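Local coordinates for protein fatty acid synthase 1, isoform A (Drosophila melanogaster, PDB 6FN6) that forms the modifying region of an insect fatty acid synthase, probably carrying out the NADPH-dependent reductions and the dehydration of ACP-bound acyl chains, at residues L540-L545 against W550-H555; N186-Y191 against I969-E974. All coordinates share one frame; numbering follows the deposited sequence.

Contact 1. Residues L540-L545 against W550-H555; sequences LISNVL and WGTFRH
Leu-545 lies over one face of the Trp-550 indole, and this pair makes the hydrophobic grip beside the turn of the hairpin. At its base, Leu-545 CB sits above the six-membered ring as a CH-pi contact, 3.6 Å from Trp-550 CZ3. CG is trans to the backbone nitrogen (chi1 -173°), which carries the branch onward above the indole, and chi2 of 58° turns the fork so that both methyls lie over the ring. CD1 comes down over the centre of the ring system, 3.9 Å above the Trp-550 plane; CD2 stays over the same face, 4.1 Å from Trp-550 CZ2. The Asn-543 carbonyl oxygen meets the same ring at its rim, near its plane.

Val-544 N donates to Gly-551 O at 2.8 Å, and Gly-551 N returns a bond to Val-544 O at 2.7 Å. To this antiparallel hydrogen-bonded pair the turn side adds a non-hydrogen-bonded one, Leu-545 with Trp-550. Away from the turn the strands diverge from Val-544/Gly-551, the short segments' axes at 115°. On the face away from the indole, Val-544 CG1 reaches Phe-553 CE2 at 3.8 Å, the two side chains crossing at about a right angle. Asn-543 ND2 is held by two carbonyls, Leu-540 O at 2.8 Å and Leu-514 O.

This is a twisted beta hairpin in the pseudo-KR domain. Strand 542-546 also runs parallel to 512-517, while 549-557 pairs antiparallel with 257-268. Trp-550 NE1 makes a weak hydrogen bond to Leu-531 O of helix 530-536, helix 496-504 packs on Phe-553, and Arg-554 salt-bridges to Glu-296 of helix 279-296.

Contact 2. Residues N186-Y191 against I969-E974; sequences NLRELY and IRRWQE
Arg-188 NH2 and Arg-971 NH2 converge on one carboxylate, that of Glu-137, making salt bridges to OE1 and OE2 respectively. Arg-188 NH2 is also hydrogen-bonded to the hydroxyl of Tyr-964, so two groups grip this nitrogen from outside the arginine pair. The shared anion probably lets the two cations lie as close as they do.

Where they meet, the guanidinium groups are neither coplanar nor stacked flat: their planes stand 46° apart. Arg-971 NH1 comes in over one face of the Arg-188 guanidinium, 3.3 Å from Arg-188 CZ. Its separation from Arg-188 NE is modelled as 2.9 Å; both atoms are donors, so this is no hydrogen bond, and at this resolution the exact closeness of the whole approach is doubtful. In return, Arg-188 CG lies 3.9 Å above the Arg-971 guanidinium plane, toward its rim, and Arg-188 NH2 approaches that group's edge. The two chains get there differently. Arg-971 stretches out straight from CG to NE, whereas Arg-188 bends at chi3 (71°), which turns a face of its guanidinium to Arg-971 NH1.

Arg-188 itself is the centre of an inverse gamma turn, closed by a weak bond from Glu-189 N to Leu-187 O. Arg-970 NH1 and Glu-974 OE2 form a salt bridge, weak as a hydrogen bond, one helical turn apart, and Arg-970 NE also bonds to Thr-157 OG1. The whole arrangement is a polar interdomain contact: a loop of the C-terminal hotdog region of the dehydratase meets helix 963-974 of the Rossmann-type ketoreductase domain.

How the contacts relate
Contact 1 is core and contact 2 surface. The first is local: neighbouring strands of one hairpin, joined by backbone hydrogen bonds and by apolar side chains, all of the touching residues buried. The second brings together a loop and a helix some 780 residues apart in sequence, through two partly exposed arginines that share, and are probably balanced by, a third residue's carboxylate. They hold no element in common. Their centres are 48 Å apart and their nearest atoms about 31 Å, so neither touches the other. Along the chain, however, 540-555 falls inside the long excursion between 186-191 and 969-974: one contact lies within a single domain, the other joins two.

Contact 1. Residues L540-L545 against W550-H555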
ATOM      1  N   LEU A 540      36.650  32.532 -66.297  1.00 39.64           N
ATOM      2  CA  LEU A 540      35.731  31.944 -65.326  1.00 36.23           C
ATOM      3  C   LEU A 540      35.015  30.760 -65.963  1.00 38.79           C
ATOM      4  O   LEU A 540      34.649  30.814 -67.136  1.00 38.05           O
ATOM      5  CB  LEU A 540      34.713  32.979 -64.845  1.00 36.06           C
ATOM      6  CG  LEU A 540      35.270  34.284 -64.267  1.00 35.96           C
ATOM      7  CD1 LEU A 540      34.130  35.210 -63.881  1.00 35.92           C
ATOM      8  CD2 LEU A 540      36.177  34.020 -63.069  1.00 35.14           C
ATOM      9  N   ILE A 541      34.808  29.690 -65.200  1.00 42.85           N
ATOM     10  CA  ILE A 541      34.175  28.501 -65.757  1.00 43.21           C
ATOM     11  C   ILE A 541      32.679  28.737 -65.927  1.00 44.20           C
ATOM     12  O   ILE A 541      32.041  28.116 -66.777  1.00 47.72           O
ATOM     13  CB  ILE A 541      34.446  27.249 -64.895  1.00 41.71           C
ATOM     14  CG1 ILE A 541      33.820  27.373 -63.504  1.00 39.69           C
ATOM     15  CG2 ILE A 541      35.943  27.013 -64.765  1.00 45.64           C
ATOM     16  CD1 ILE A 541      33.698  26.039 -62.794  1.00 39.40           C
ATOM     17  N   SER A 542      32.123  29.639 -65.121  1.00 39.60           N
ATOM     18  CA  SER A 542      30.703  29.961 -65.195  1.00 37.52           C
ATOM     19  C   SER A 542      30.470  31.414 -65.608  1.00 36.96           C
ATOM     20  O   SER A 542      30.878  32.340 -64.909  1.00 35.74           O
ATOM     21  CB  SER A 542      30.033  29.689 -63.848  1.00 36.01           C
ATOM     22  OG  SER A 542      28.654  30.011 -63.899  1.00 37.85           O
ATOM     23  N   ASN A 543      29.800  31.595 -66.743  1.00 35.12           N
ATOM     24  CA  ASN A 543      29.499  32.924 -67.272  1.00 35.46           C
ATOM     25  C   ASN A 543      28.032  33.027 -67.672  1.00 35.67           C
ATOM     26  O   ASN A 543      27.599  32.405 -68.640  1.00 36.32           O
ATOM     27  CB  ASN A 543      30.388  33.237 -68.479  1.00 36.35           C
ATOM     28  CG  ASN A 543      31.861  33.132 -68.158  1.00 36.35           C
ATOM     29  OD1 ASN A 543      32.487  34.104 -67.730  1.00 36.22           O
ATOM     30  ND2 ASN A 543      32.428  31.946 -68.360  1.00 38.88           N
ATOM     31  N   VAL A 544      27.268  33.807 -66.915  1.00 37.62           N
ATOM     32  CA  VAL A 544      25.833  33.927 -67.137  1.00 38.38           C
ATOM     33  C   VAL A 544      25.474  35.351 -67.549  1.00 38.37           C
ATOM     34  O   VAL A 544      25.784  36.305 -66.837  1.00 37.52           O
ATOM     35  CB  VAL A 544      25.044  33.512 -65.884  1.00 38.90           C
ATOM     36  CG1 VAL A 544      23.546  33.534 -66.164  1.00 36.84           C
ATOM     37  CG2 VAL A 544      25.492  32.139 -65.398  1.00 38.43           C
ATOM     38  N   LEU A 545      24.825  35.491 -68.702  1.00 46.13           N
ATOM     39  CA  LEU A 545      24.388  36.800 -69.178  1.00 47.09           C
ATOM     40  C   LEU A 545      22.896  36.993 -68.938  1.00 50.21           C
ATOM     41  O   LEU A 545      22.068  36.293 -69.520  1.00 49.61           O
ATOM     42  CB  LEU A 545      24.709  36.964 -70.668  1.00 48.00           C
ATOM     43  CG  LEU A 545      24.454  38.345 -71.284  1.00 46.56           C
ATOM     44  CD1 LEU A 545      25.245  39.429 -70.572  1.00 46.61           C
ATOM     45  CD2 LEU A 545      24.797  38.338 -72.763  1.00 47.26           C
ATOM     46  N   TRP A 550      26.953  40.334 -67.216  1.00 52.73           N
ATOM     47  CA  TRP A 550      27.569  39.048 -66.935  1.00 50.07           C
ATOM     48  C   TRP A 550      27.564  38.796 -65.436  1.00 50.55           C
ATOM     49  O   TRP A 550      27.702  39.726 -64.642  1.00 49.78           O
ATOM     50  CB  TRP A 550      28.997  39.002 -67.477  1.00 52.53           C
ATOM     51  CG  TRP A 550      29.065  38.952 -68.971  1.00 51.47           C
ATOM     52  CD1 TRP A 550      29.448  39.958 -69.807  1.00 49.96           C
ATOM     53  CD2 TRP A 550      28.747  37.831 -69.807  1.00 47.37           C
ATOM     54  NE1 TRP A 550      29.386  39.535 -71.113  1.00 49.34           N
ATOM     55  CE2 TRP A 550      28.961  38.233 -71.140  1.00 47.30           C
ATOM     56  CE3 TRP A 550      28.307  36.527 -69.557  1.00 46.26           C
ATOM     57  CZ2 TRP A 550      28.746  37.380 -72.219  1.00 46.62           C
ATOM     58  CZ3 TRP A 550      28.096  35.682 -70.632  1.00 45.40           C
ATOM     59  CH2 TRP A 550      28.314  36.113 -71.946  1.00 45.07           C
ATOM     60  N   GLY A 551      27.413  37.535 -65.050  1.00 46.49           N
ATOM     61  CA  GLY A 551      27.415  37.173 -63.647  1.00 45.41           C
ATOM     62  C   GLY A 551      27.400  35.677 -63.409  1.00 43.90           C
ATOM     63  O   GLY A 551      27.635  34.884 -64.318  1.00 45.17           O
ATOM     64  N   THR A 552      27.116  35.299 -62.171  1.00 37.18           N
ATOM     65  CA  THR A 552      27.058  33.900 -61.779  1.00 37.32           C
ATOM     66  C   THR A 552      25.865  33.670 -60.863  1.00 36.62           C
ATOM     67  O   THR A 552      25.253  34.624 -60.378  1.00 36.16           O
ATOM     68  CB  THR A 552      28.337  33.465 -61.043  1.00 38.54           C
ATOM     69  OG1 THR A 552      28.474  34.224 -59.835  1.00 38.82           O
ATOM     70  CG2 THR A 552      29.558  33.689 -61.912  1.00 39.45           C
ATOM     71  N   PHE A 553      25.526  32.404 -60.645  1.00 37.86           N
ATOM     72  CA  PHE A 553      24.511  32.044 -59.662  1.00 37.09           C
ATOM     73  C   PHE A 553      25.186  31.627 -58.363  1.00 37.80           C
ATOM     74  O   PHE A 553      25.884  30.617 -58.313  1.00 43.09           O
ATOM     75  CB  PHE A 553      23.614  30.925 -60.184  1.00 37.31           C
ATOM     76  CG  PHE A 553      22.565  31.398 -61.141  1.00 36.66           C
ATOM     77  CD1 PHE A 553      21.443  32.061 -60.681  1.00 35.77           C
ATOM     78  CD2 PHE A 553      22.703  31.186 -62.502  1.00 40.37           C
ATOM     79  CE1 PHE A 553      20.473  32.502 -61.557  1.00 37.33           C
ATOM     80  CE2 PHE A 553      21.736  31.625 -63.387  1.00 39.58           C
ATOM     81  CZ  PHE A 553      20.620  32.285 -62.912  1.00 37.12           C
ATOM     82  N   ARG A 554      24.983  32.422 -57.318  1.00 36.69           N
ATOM     83  CA  ARG A 554      25.610  32.167 -56.028  1.00 37.52           C
ATOM     84  C   ARG A 554      24.558  31.860 -54.961  1.00 36.96           C
ATOM     85  O   ARG A 554      23.428  32.347 -55.031  1.00 35.97           O
ATOM     86  CB  ARG A 554      26.460  33.366 -55.606  1.00 38.23           C
ATOM     87  CG  ARG A 554      27.534  33.759 -56.614  1.00 38.92           C
ATOM     88  CD  ARG A 554      28.854  33.033 -56.374  1.00 40.54           C
ATOM     89  NE  ARG A 554      28.755  31.582 -56.528  1.00 40.72           N
ATOM     90  CZ  ARG A 554      29.028  30.915 -57.649  1.00 40.91           C
ATOM     91  NH1 ARG A 554      29.413  31.554 -58.748  1.00 40.74           N
ATOM     92  NH2 ARG A 554      28.912  29.594 -57.672  1.00 41.45           N
ATOM     93  N   HIS A 555      24.930  31.041 -53.984  1.00 37.76           N
ATOM     94  CA  HIS A 555      24.017  30.661 -52.910  1.00 37.36           C
ATOM     95  C   HIS A 555      24.307  31.453 -51.638  1.00 37.81           C
ATOM     96  O   HIS A 555      25.429  31.444 -51.132  1.00 39.17           O
ATOM     97  CB  HIS A 555      24.105  29.158 -52.631  1.00 39.66           C
ATOM     98  CG  HIS A 555      25.501  28.659 -52.427  1.00 45.92           C
ATOM     99  ND1 HIS A 555      26.247  28.964 -51.309  1.00 48.49           N
ATOM    100  CD2 HIS A 555      26.282  27.862 -53.193  1.00 49.12           C
ATOM    101  CE1 HIS A 555      27.430  28.383 -51.399  1.00 50.96           C
ATOM    102  NE2 HIS A 555      27.475  27.707 -52.533  1.00 51.11           N
TER

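Contact 2. Residues N186-Y191 against I969-E974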
ATOM      1  N   ASN A 186       0.308   2.802 -30.127  1.00 73.51           N
ATOM      2  CA  ASN A 186      -0.037   3.757 -31.173  1.00 79.84           C
ATOM      3  C   ASN A 186       0.969   4.904 -31.246  1.00 76.61           C
ATOM      4  O   ASN A 186       1.369   5.320 -32.333  1.00 79.57           O
ATOM      5  CB  ASN A 186      -1.444   4.306 -30.937  1.00 87.54           C
ATOM      6  CG  ASN A 186      -2.006   5.007 -32.156  1.00 92.94           C
ATOM      7  OD1 ASN A 186      -1.263   5.437 -33.038  1.00 94.32           O
ATOM      8  ND2 ASN A 186      -3.328   5.117 -32.217  1.00 94.05           N
ATOM      9  N   LEU A 187       1.368   5.420 -30.088  1.00 52.09           N
ATOM     10  CA  LEU A 187       2.324   6.519 -30.039  1.00 51.21           C
ATOM     11  C   LEU A 187       3.703   6.033 -30.484  1.00 56.10           C
ATOM     12  O   LEU A 187       4.239   5.069 -29.941  1.00 58.57           O
ATOM     13  CB  LEU A 187       2.389   7.108 -28.628  1.00 48.41           C
ATOM     14  CG  LEU A 187       3.208   8.388 -28.440  1.00 48.53           C
ATOM     15  CD1 LEU A 187       2.609   9.549 -29.222  1.00 49.66           C
ATOM     16  CD2 LEU A 187       3.315   8.737 -26.964  1.00 50.10           C
ATOM     17  N   ARG A 188       4.271   6.714 -31.473  1.00 60.37           N
ATOM     18  CA  ARG A 188       5.549   6.317 -32.054  1.00 57.20           C
ATOM     19  C   ARG A 188       6.718   6.971 -31.333  1.00 53.47           C
ATOM     20  O   ARG A 188       7.454   7.761 -31.920  1.00 54.55           O
ATOM     21  CB  ARG A 188       5.593   6.679 -33.537  1.00 58.07           C
ATOM     22  CG  ARG A 188       4.398   6.191 -34.336  1.00 55.64           C
ATOM     23  CD  ARG A 188       4.482   6.670 -35.776  1.00 55.09           C
ATOM     24  NE  ARG A 188       5.534   5.994 -36.529  1.00 52.00           N
ATOM     25  CZ  ARG A 188       5.969   6.386 -37.723  1.00 50.65           C
ATOM     26  NH1 ARG A 188       5.446   7.459 -38.301  1.00 51.07           N
ATOM     27  NH2 ARG A 188       6.931   5.711 -38.337  1.00 50.87           N
ATOM     28  N   GLU A 189       6.883   6.635 -30.059  1.00 53.00           N
ATOM     29  CA  GLU A 189       7.961   7.190 -29.253  1.00 48.14           C
ATOM     30  C   GLU A 189       8.720   6.070 -28.550  1.00 42.55           C
ATOM     31  O   GLU A 189       8.339   4.903 -28.638  1.00 40.70           O
ATOM     32  CB  GLU A 189       7.401   8.177 -28.230  1.00 50.34           C
ATOM     33  CG  GLU A 189       6.833   9.459 -28.826  1.00 51.68           C
ATOM     34  CD  GLU A 189       7.869  10.272 -29.575  1.00 53.94           C
ATOM     35  OE1 GLU A 189       7.475  11.058 -30.464  1.00 54.19           O
ATOM     36  OE2 GLU A 189       9.074  10.134 -29.270  1.00 54.70           O
ATOM     37  N   LEU A 190       9.794   6.428 -27.855  1.00 46.54           N
ATOM     38  CA  LEU A 190      10.638   5.438 -27.199  1.00 44.13           C
ATOM     39  C   LEU A 190      10.036   5.005 -25.863  1.00 41.23           C
ATOM     40  O   LEU A 190       9.855   5.820 -24.959  1.00 37.58           O
ATOM     41  CB  LEU A 190      12.052   5.988 -26.995  1.00 45.93           C
ATOM     42  CG  LEU A 190      13.076   5.025 -26.391  1.00 46.46           C
ATOM     43  CD1 LEU A 190      13.293   3.821 -27.292  1.00 47.95           C
ATOM     44  CD2 LEU A 190      14.395   5.738 -26.131  1.00 48.20           C
ATOM     45  N   TYR A 191       9.725   3.715 -25.759  1.00 46.78           N
ATOM     46  CA  TYR A 191       9.219   3.120 -24.526  1.00 45.21           C
ATOM     47  C   TYR A 191      10.212   2.108 -23.972  1.00 39.66           C
ATOM     48  O   TYR A 191      10.786   1.320 -24.726  1.00 36.29           O
ATOM     49  CB  TYR A 191       7.883   2.415 -24.767  1.00 52.91           C
ATOM     50  CG  TYR A 191       6.674   3.317 -24.843  1.00 60.96           C
ATOM     51  CD1 TYR A 191       6.066   3.792 -23.688  1.00 64.95           C
ATOM     52  CD2 TYR A 191       6.126   3.675 -26.067  1.00 64.84           C
ATOM     53  CE1 TYR A 191       4.953   4.607 -23.750  1.00 66.56           C
ATOM     54  CE2 TYR A 191       5.012   4.490 -26.140  1.00 66.86           C
ATOM     55  CZ  TYR A 191       4.429   4.953 -24.977  1.00 67.45           C
ATOM     56  OH  TYR A 191       3.320   5.766 -25.043  1.00 69.05           O
ATOM     57  N   ILE A 969      -0.204   4.096 -44.456  1.00 34.51           N
ATOM     58  CA  ILE A 969      -1.471   4.397 -45.107  1.00 35.91           C
ATOM     59  C   ILE A 969      -2.601   4.111 -44.124  1.00 35.89           C
ATOM     60  O   ILE A 969      -3.539   4.898 -44.000  1.00 34.87           O
ATOM     61  CB  ILE A 969      -1.630   3.597 -46.422  1.00 37.43           C
ATOM     62  CG1 ILE A 969      -0.554   4.023 -47.426  1.00 37.23           C
ATOM     63  CG2 ILE A 969      -3.025   3.792 -47.019  1.00 36.00           C
ATOM     64  CD1 ILE A 969      -0.433   3.115 -48.633  1.00 37.10           C
ATOM     65  N   ARG A 970      -2.505   2.983 -43.426  1.00 34.44           N
ATOM     66  CA  ARG A 970      -3.508   2.617 -42.434  1.00 34.02           C
ATOM     67  C   ARG A 970      -3.589   3.686 -41.346  1.00 33.35           C
ATOM     68  O   ARG A 970      -4.676   4.097 -40.944  1.00 32.94           O
ATOM     69  CB  ARG A 970      -3.192   1.254 -41.811  1.00 34.11           C
ATOM     70  CG  ARG A 970      -4.273   0.768 -40.858  1.00 38.85           C
ATOM     71  CD  ARG A 970      -4.002  -0.630 -40.328  1.00 41.89           C
ATOM     72  NE  ARG A 970      -2.836  -0.678 -39.451  1.00 42.46           N
ATOM     73  CZ  ARG A 970      -2.828  -0.256 -38.191  1.00 41.10           C
ATOM     74  NH1 ARG A 970      -3.918   0.278 -37.657  1.00 40.93           N
ATOM     75  NH2 ARG A 970      -1.720  -0.346 -37.467  1.00 40.46           N
ATOM     76  N   ARG A 971      -2.429   4.139 -40.880  1.00 33.63           N
ATOM     77  CA  ARG A 971      -2.373   5.154 -39.838  1.00 37.27           C
ATOM     78  C   ARG A 971      -2.966   6.481 -40.313  1.00 36.61           C
ATOM     79  O   ARG A 971      -3.675   7.152 -39.561  1.00 36.56           O
ATOM     80  CB  ARG A 971      -0.928   5.356 -39.377  1.00 45.29           C
ATOM     81  CG  ARG A 971      -0.364   4.184 -38.587  1.00 52.96           C
ATOM     82  CD  ARG A 971       1.067   4.444 -38.143  1.00 61.87           C
ATOM     83  NE  ARG A 971       1.531   3.451 -37.175  1.00 72.53           N
ATOM     84  CZ  ARG A 971       2.809   3.214 -36.894  1.00 83.85           C
ATOM     85  NH1 ARG A 971       3.770   3.894 -37.504  1.00 88.17           N
ATOM     86  NH2 ARG A 971       3.129   2.291 -35.997  1.00 88.65           N
ATOM     87  N   TRP A 972      -2.697   6.849 -41.564  1.00 41.45           N
ATOM     88  CA  TRP A 972      -3.221   8.096 -42.116  1.00 41.20           C
ATOM     89  C   TRP A 972      -4.730   8.005 -42.310  1.00 45.61           C
ATOM     90  O   TRP A 972      -5.457   8.968 -42.069  1.00 46.22           O
ATOM     91  CB  TRP A 972      -2.541   8.433 -43.443  1.00 39.45           C
ATOM     92  CG  TRP A 972      -1.078   8.726 -43.316  1.00 35.70           C
ATOM     93  CD1 TRP A 972      -0.442   9.286 -42.248  1.00 34.54           C
ATOM     94  CD2 TRP A 972      -0.065   8.459 -44.290  1.00 33.37           C
ATOM     95  NE1 TRP A 972       0.904   9.388 -42.498  1.00 34.51           N
ATOM     96  CE2 TRP A 972       1.161   8.886 -43.746  1.00 33.14           C
ATOM     97  CE3 TRP A 972      -0.076   7.900 -45.571  1.00 33.94           C
ATOM     98  CZ2 TRP A 972       2.363   8.773 -44.439  1.00 32.98           C
ATOM     99  CZ3 TRP A 972       1.116   7.791 -46.255  1.00 33.85           C
ATOM    100  CH2 TRP A 972       2.319   8.224 -45.689  1.00 33.25           C
ATOM    101  N   GLN A 973      -5.199   6.842 -42.751  1.00 48.24           N
ATOM    102  CA  GLN A 973      -6.619   6.649 -43.004  1.00 52.70           C
ATOM    103  C   GLN A 973      -7.393   6.623 -41.693  1.00 55.91           C
ATOM    104  O   GLN A 973      -8.520   7.117 -41.616  1.00 55.90           O
ATOM    105  CB  GLN A 973      -6.851   5.360 -43.793  1.00 53.85           C
ATOM    106  CG  GLN A 973      -6.469   5.477 -45.259  1.00 55.71           C
ATOM    107  CD  GLN A 973      -6.643   4.180 -46.019  1.00 56.52           C
ATOM    108  OE1 GLN A 973      -6.457   3.094 -45.469  1.00 57.02           O
ATOM    109  NE2 GLN A 973      -7.000   4.285 -47.294  1.00 55.29           N
ATOM    110  N   GLU A 974      -6.782   6.050 -40.661  1.00 44.62           N
ATOM    111  CA  GLU A 974      -7.391   6.016 -39.338  1.00 46.80           C
ATOM    112  C   GLU A 974      -7.490   7.430 -38.777  1.00 46.07           C
ATOM    113  O   GLU A 974      -8.453   7.768 -38.092  1.00 44.41           O
ATOM    114  CB  GLU A 974      -6.592   5.115 -38.396  1.00 50.58           C
ATOM    115  CG  GLU A 974      -6.780   3.629 -38.666  1.00 53.93           C
ATOM    116  CD  GLU A 974      -5.946   2.754 -37.753  1.00 54.91           C
ATOM    117  OE1 GLU A 974      -5.119   3.302 -36.992  1.00 53.53           O
ATOM    118  OE2 GLU A 974      -6.113   1.518 -37.803  1.00 57.14           O
TER